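Local atomic coordinates of acetylglutamate kinase (Streptococcus mutans, PDB entry 3L86), a protein that probably catalyses the ATP-dependent phosphorylation of N-acetyl-L-glutamate, the second step in the route from glutamate to N-acetylornithine in arginine biosynthesis. Residues G45-Q50 and I210-V215; L56-N61 and N269-T274. One frame throughout, in Å; residues are numbered along the deposited sequence.

Contact 1: residues G45-Q50 and I210-V215. With ADP (adenosine-5'-diphosphate), chain B.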
loop_
_atom_site.group_PDB
_atom_site.type_symbol
_atom_site.label_atom_id
_atom_site.label_comp_id
_atom_site.label_asym_id
_atom_site.label_seq_id
_atom_site.Cartn_x
_atom_site.Cartn_y
_atom_site.Cartn_z
ATOM N N GLY A 45 5.465 -1.204 -6.362
ATOM C CA GLY A 45 6.925 -1.113 -6.646
ATOM C C GLY A 45 7.268 -0.423 -7.973
ATOM O O GLY A 45 7.881 0.666 -8.002
ATOM N N VAL A 46 6.871 -1.061 -9.080
ATOM C CA VAL A 46 7.095 -0.490 -10.433
ATOM C C VAL A 46 6.452 0.931 -10.562
ATOM O O VAL A 46 7.070 1.904 -11.055
ATOM C CB VAL A 46 6.600 -1.498 -11.526
ATOM C CG1 VAL A 46 6.564 -0.868 -12.945
ATOM C CG2 VAL A 46 7.495 -2.786 -11.542
ATOM N N ALA A 47 5.206 1.043 -10.116
ATOM C CA ALA A 47 4.406 2.257 -10.270
ATOM C C ALA A 47 5.122 3.456 -9.656
ATOM O O ALA A 47 5.025 4.583 -10.185
ATOM C CB ALA A 47 3.039 2.049 -9.612
ATOM N N SER A 48 5.834 3.237 -8.547
ATOM C CA SER A 48 6.536 4.369 -7.917
ATOM C C SER A 48 7.780 4.874 -8.663
ATOM O O SER A 48 8.311 5.943 -8.293
ATOM C CB SER A 48 6.917 4.031 -6.478
ATOM O OG SER A 48 7.984 3.131 -6.442
ATOM N N GLN A 49 8.220 4.133 -9.706
ATOM C CA GLN A 49 9.438 4.467 -10.437
ATOM C C GLN A 49 9.112 5.150 -11.768
ATOM O O GLN A 49 10.009 5.483 -12.533
ATOM C CB GLN A 49 10.296 3.209 -10.709
ATOM C CG GLN A 49 10.663 2.348 -9.487
ATOM C CD GLN A 49 11.585 3.045 -8.488
ATOM O OE1 GLN A 49 12.707 3.448 -8.817
ATOM N NE2 GLN A 49 11.100 3.203 -7.243
ATOM N N GLN A 50 7.828 5.334 -12.045
ATOM C CA GLN A 50 7.346 5.934 -13.286
ATOM C C GLN A 50 6.277 7.018 -13.083
ATOM O O GLN A 50 5.414 7.144 -13.921
ATOM C CB GLN A 50 6.809 4.839 -14.286
ATOM C CG GLN A 50 5.588 3.988 -13.763
ATOM C CD GLN A 50 5.228 2.772 -14.646
ATOM O OE1 GLN A 50 6.071 2.292 -15.424
ATOM N NE2 GLN A 50 3.985 2.228 -14.473
ATOM N N ILE A 210 -7.068 4.264 -3.353
ATOM C CA ILE A 210 -6.561 3.991 -4.704
ATOM C C ILE A 210 -5.417 2.995 -4.535
ATOM O O ILE A 210 -4.446 3.261 -3.805
ATOM C CB ILE A 210 -6.111 5.336 -5.409
ATOM C CG1 ILE A 210 -7.316 6.295 -5.490
ATOM C CG2 ILE A 210 -5.543 5.067 -6.794
ATOM C CD1 ILE A 210 -7.018 7.773 -5.986
ATOM N N LEU A 211 -5.539 1.821 -5.151
ATOM C CA LEU A 211 -4.459 0.858 -5.162
ATOM C C LEU A 211 -3.743 0.937 -6.537
ATOM O O LEU A 211 -4.137 0.266 -7.527
ATOM C CB LEU A 211 -5.003 -0.593 -4.879
ATOM C CG LEU A 211 -5.645 -0.806 -3.484
ATOM C CD1 LEU A 211 -6.501 -2.077 -3.406
ATOM C CD2 LEU A 211 -4.637 -0.821 -2.321
ATOM N N MET A 212 -2.693 1.756 -6.602
ATOM C CA MET A 212 -2.076 2.070 -7.894
ATOM C C MET A 212 -0.939 1.076 -8.167
ATOM O O MET A 212 -0.114 0.818 -7.273
ATOM C CB MET A 212 -1.525 3.525 -7.881
ATOM C CG MET A 212 -1.585 4.202 -9.266
ATOM S SD MET A 212 -1.039 5.957 -9.316
ATOM C CE MET A 212 0.711 5.683 -9.146
ATOM N N THR A 213 -0.929 0.509 -9.378
ATOM C CA THR A 213 -0.120 -0.643 -9.665
ATOM C C THR A 213 0.342 -0.556 -11.142
ATOM O O THR A 213 0.293 0.553 -11.761
ATOM C CB THR A 213 -0.906 -1.979 -9.372
ATOM O OG1 THR A 213 -0.100 -3.121 -9.719
ATOM C CG2 THR A 213 -2.264 -2.061 -10.103
ATOM N N ASN A 214 0.810 -1.672 -11.710
ATOM C CA ASN A 214 1.378 -1.605 -13.056
ATOM C C ASN A 214 0.568 -2.427 -14.102
ATOM O O ASN A 214 1.124 -2.977 -15.087
ATOM C CB ASN A 214 2.895 -1.937 -13.033
ATOM C CG ASN A 214 3.184 -3.382 -12.688
ATOM O OD1 ASN A 214 2.379 -4.041 -12.017
ATOM N ND2 ASN A 214 4.275 -3.930 -13.249
ATOM N N VAL A 215 -0.741 -2.509 -13.864
ATOM C CA VAL A 215 -1.706 -3.080 -14.799
ATOM C C VAL A 215 -2.874 -2.114 -14.817
ATOM O O VAL A 215 -3.099 -1.375 -13.828
ATOM C CB VAL A 215 -2.093 -4.552 -14.423
ATOM C CG1 VAL A 215 -2.695 -4.633 -12.988
ATOM C CG2 VAL A 215 -3.031 -5.097 -15.422
HETATM P PB ADP B . 2.223 -4.177 -6.942
HETATM O O1B ADP B . 1.615 -4.607 -5.638
HETATM O O2B ADP B . 1.557 -2.960 -7.600
HETATM O O3B ADP B . 3.690 -3.968 -6.810
HETATM P PA ADP B . 1.912 -7.014 -7.804
HETATM O O1A ADP B . 2.771 -7.759 -8.818
HETATM O O2A ADP B . 2.069 -7.405 -6.362
HETATM O O3A ADP B . 2.058 -5.382 -8.019
HETATM O "O5'" ADP B . 0.398 -7.267 -8.310
HETATM C "C5'" ADP B . 0.031 -6.860 -9.652
HETATM C "C4'" ADP B . 0.151 -8.089 -10.600
HETATM O "O4'" ADP B . -0.837 -9.114 -10.364
HETATM C "C3'" ADP B . -0.013 -7.755 -12.091
HETATM O "O3'" ADP B . 1.222 -7.227 -12.564
HETATM C "C2'" ADP B . -0.271 -9.117 -12.723
HETATM O "O2'" ADP B . 1.003 -9.660 -13.050
HETATM C "C1'" ADP B . -0.786 -9.966 -11.562
HETATM N N9 ADP B . -2.159 -10.467 -11.835
HETATM C C8 ADP B . -2.556 -11.743 -11.561
HETATM N N7 ADP B . -3.870 -11.890 -11.880
HETATM C C5 ADP B . -4.294 -10.708 -12.389
HETATM C C6 ADP B . -5.536 -10.187 -12.955
HETATM N N6 ADP B . -6.660 -10.951 -12.980
HETATM N N1 ADP B . -5.582 -8.887 -13.359
HETATM C C2 ADP B . -4.517 -8.103 -13.310
HETATM N N3 ADP B . -3.347 -8.509 -12.816
HETATM C C4 ADP B . -3.167 -9.785 -12.362
HETATM O O HOH W 1 1.417 3.020 -12.696
#

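Contact 2: residues L56-N61 and N269-T274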
loop_
_atom_site.group_PDB
_atom_site.type_symbol
_atom_site.label_atom_id
_atom_site.label_comp_id
_atom_site.label_asym_id
_atom_site.label_seq_id
_atom_site.Cartn_x
_atom_site.Cartn_y
_atom_site.Cartn_z
ATOM N N LEU A 56 1.737 13.805 -10.447
ATOM C CA LEU A 56 2.287 14.870 -9.615
ATOM C C LEU A 56 1.383 16.156 -9.524
ATOM O O LEU A 56 1.196 16.714 -8.440
ATOM C CB LEU A 56 3.693 15.246 -10.163
ATOM C CG LEU A 56 4.750 14.114 -10.130
ATOM C CD1 LEU A 56 6.078 14.502 -10.901
ATOM C CD2 LEU A 56 5.034 13.685 -8.660
ATOM N N SER A 57 0.879 16.664 -10.648
ATOM C CA SER A 57 -0.115 17.801 -10.591
ATOM C C SER A 57 -1.417 17.496 -9.844
ATOM O O SER A 57 -1.967 18.343 -9.102
ATOM C CB SER A 57 -0.493 18.267 -12.006
ATOM O OG SER A 57 0.671 18.731 -12.695
ATOM N N GLN A 58 -1.947 16.294 -10.042
ATOM C CA GLN A 58 -3.198 15.905 -9.381
ATOM C C GLN A 58 -3.016 15.883 -7.870
ATOM O O GLN A 58 -3.846 16.404 -7.125
ATOM C CB GLN A 58 -3.765 14.550 -9.939
ATOM C CG GLN A 58 -5.127 14.117 -9.300
ATOM C CD GLN A 58 -6.246 15.169 -9.523
ATOM O OE1 GLN A 58 -6.528 16.018 -8.673
ATOM N NE2 GLN A 58 -6.816 15.147 -10.687
ATOM N N ILE A 59 -1.927 15.279 -7.396
ATOM C CA ILE A 59 -1.613 15.366 -5.957
ATOM C C ILE A 59 -1.512 16.838 -5.458
ATOM O O ILE A 59 -2.157 17.198 -4.450
ATOM C CB ILE A 59 -0.307 14.564 -5.603
ATOM C CG1 ILE A 59 -0.406 13.059 -5.970
ATOM C CG2 ILE A 59 0.038 14.672 -4.137
ATOM C CD1 ILE A 59 -1.518 12.242 -5.194
ATOM N N LYS A 60 -0.663 17.665 -6.086
ATOM C CA LYS A 60 -0.489 19.072 -5.640
ATOM C C LYS A 60 -1.850 19.809 -5.626
ATOM O O LYS A 60 -2.141 20.551 -4.695
ATOM C CB LYS A 60 0.455 19.866 -6.575
ATOM C CG LYS A 60 0.866 21.208 -5.854
ATOM C CD LYS A 60 1.820 22.083 -6.598
ATOM C CE LYS A 60 2.070 23.354 -5.717
ATOM N NZ LYS A 60 1.099 24.439 -6.177
ATOM N N ASN A 61 -2.654 19.638 -6.676
ATOM C CA ASN A 61 -3.988 20.328 -6.792
ATOM C C ASN A 61 -4.961 19.857 -5.723
ATOM O O ASN A 61 -5.669 20.673 -5.111
ATOM C CB ASN A 61 -4.610 20.175 -8.208
ATOM C CG ASN A 61 -3.766 20.811 -9.263
ATOM O OD1 ASN A 61 -2.976 21.672 -8.941
ATOM N ND2 ASN A 61 -3.963 20.442 -10.554
ATOM N N ASN A 269 -3.226 4.496 -12.587
ATOM C CA ASN A 269 -3.285 5.975 -12.422
ATOM C C ASN A 269 -4.275 6.357 -11.310
ATOM O O ASN A 269 -4.918 5.485 -10.725
ATOM C CB ASN A 269 -3.644 6.717 -13.740
ATOM C CG ASN A 269 -5.079 6.416 -14.252
ATOM O OD1 ASN A 269 -6.039 7.175 -13.995
ATOM N ND2 ASN A 269 -5.214 5.313 -15.024
ATOM N N LEU A 270 -4.452 7.642 -11.068
ATOM C CA LEU A 270 -5.335 8.093 -9.960
ATOM C C LEU A 270 -6.826 8.160 -10.270
ATOM O O LEU A 270 -7.623 8.372 -9.326
ATOM C CB LEU A 270 -4.889 9.509 -9.485
ATOM C CG LEU A 270 -3.509 9.582 -8.825
ATOM C CD1 LEU A 270 -2.983 11.045 -8.673
ATOM C CD2 LEU A 270 -3.513 8.815 -7.478
ATOM N N LEU A 271 -7.221 8.030 -11.551
ATOM C CA LEU A 271 -8.622 8.372 -11.952
ATOM C C LEU A 271 -9.445 7.235 -12.631
ATOM O O LEU A 271 -10.656 7.096 -12.357
ATOM C CB LEU A 271 -8.660 9.641 -12.843
ATOM C CG LEU A 271 -7.971 10.953 -12.412
ATOM C CD1 LEU A 271 -7.950 11.986 -13.612
ATOM C CD2 LEU A 271 -8.534 11.587 -11.101
ATOM N N THR A 272 -8.802 6.405 -13.464
ATOM C CA THR A 272 -9.501 5.330 -14.244
ATOM C C THR A 272 -8.944 3.906 -13.992
ATOM O O THR A 272 -7.764 3.750 -13.593
ATOM C CB THR A 272 -9.469 5.649 -15.762
ATOM O OG1 THR A 272 -8.127 5.549 -16.262
ATOM C CG2 THR A 272 -10.037 7.071 -16.023
ATOM N N GLY A 273 -9.771 2.873 -14.209
ATOM C CA GLY A 273 -9.394 1.474 -13.875
ATOM C C GLY A 273 -10.590 0.616 -13.437
ATOM O O GLY A 273 -11.705 0.741 -13.978
ATOM N N THR A 274 -10.401 -0.289 -12.503
ATOM C CA THR A 274 -11.556 -1.057 -12.038
ATOM C C THR A 274 -12.097 -0.489 -10.717
ATOM O O THR A 274 -11.338 -0.362 -9.754
ATOM C CB THR A 274 -11.146 -2.525 -11.768
ATOM O OG1 THR A 274 -10.624 -3.127 -12.967
ATOM C CG2 THR A 274 -12.328 -3.341 -11.163
#

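Contact 1: residues G45-Q50 and I210-V215
Ala47 presses its methyl group against the backbone where strand 208-212 runs out, and this is the tightly packed part of the contact. Its CB lies 3.8 Å from the carbonyl oxygen of Thr213 and 4.3 Å from the terminal CE of Met212, whose chain bends at its last torsion (chi3 74°) to bring the methyl within range. Both CB atoms of the next pair, Val46 and Asn214, point into the interface, and their side chains cross at about a right angle. Val46 CG1 sits 3.8 Å from Asn214 CB, while CB and CG2 of the valine lie against the amide nitrogen ND2. No hydrogen bond joins the two segments directly.

The side near Gln50 is looser and wetter. There a water bridges the segments, accepting from Gln50 NE2 and donating to Thr213 O at 2.9 Å, and the exposed glutamine otherwise adds little to the packing.

Thr213 points its CB away from the 45-50 segment, and its hydroxyl reaches the nucleotide: with OG1 anti to the backbone N (chi1 178°), it hydrogen-bonds ADP O2B at 2.7 Å. The backbone N of Gly45 makes a weak bond of 3.3 Å to another oxygen of the same beta-phosphate, O3B, so both segments hold this group. Asn214 OD1 takes a weak bond from the ribose O3', which leaves the asparagine between the valine and the sugar. Val215 CG1 approaches C2 of the adenine at 3.9 Å, and Lys249, a predicted transition-state stabiliser, also binds ADP. Two loops following adjacent parallel strands, the first glycine-rich, thus contribute to the nucleotide phosphate site of the amino acid kinase fold.

Contact 2: residues L56-N61 and N269-T274
Helix 53-64, the first helix of the amino acid kinase fold, meets the turn between strands 263-267 and 274-277 through the side chains of Gln58, Ile59 and Leu270. Leu270 reaches toward the helix with one branch: its CD1 lies 3.8 Å from Gln58 CG and equally close to Gln58 CB. The same methyl is 4.0 Å from Ile59 CD1, where the two side chains cross at about a right angle. Gln58 sets its CG anti to the backbone N (chi1 -178°) and then bends at chi2 (59°), so that its aliphatic part lies against Leu270 while its amide carries on to the more exposed Leu271. There NE2 stands 4.0 Å from Leu271 CD2.

The turn that presents these leucines is an Asx turn. Asn269 OD1 accepts from the backbone N of Leu271 at 2.8 Å and from that of Thr272 at 2.9 Å, the second bond completing an Asx motif. Both donors come from the same face of the carboxamide, with Leu271 N well above the carbonyl plane (40° out of it). The other end of the amide is tied as well: Asn269 ND2 donates to Thr272 OG1, which lies close to the amide plane, at 3.2 Å. At least three bonds therefore fix the rotation of the carboxamide.

Ile41 of strand 38-43 touches both Ile59 and Leu270, backing the contact between helix and turn with a side chain from the central sheet.

In the fold
Contacts 1 and 2 have centres 12 Å apart and adjoin directly: strand 208-212 lies between strands 38-43 and 263-267, which lead into the 45-50 loop and the 269-274 turn. Ile210 CD1 lies 3.4 Å from the carbonyl oxygen of Leu270, and Met212 CG packs 3.7 Å from the backbone N of Asn269, so side chains of contact 1 rest against the turn of contact 2. In sequence the segments alternate, 45-50 and 56-61 preceding 210-215 and 269-274. Contact 1 lines the nucleotide site: the Thr213 side chain is about 6 Å from a bound magnesium ion and about 9 Å from N-acetyl-L-glutamate. Contact 2 stands farther back, its Leu270 side chain about 13 Å from ADP.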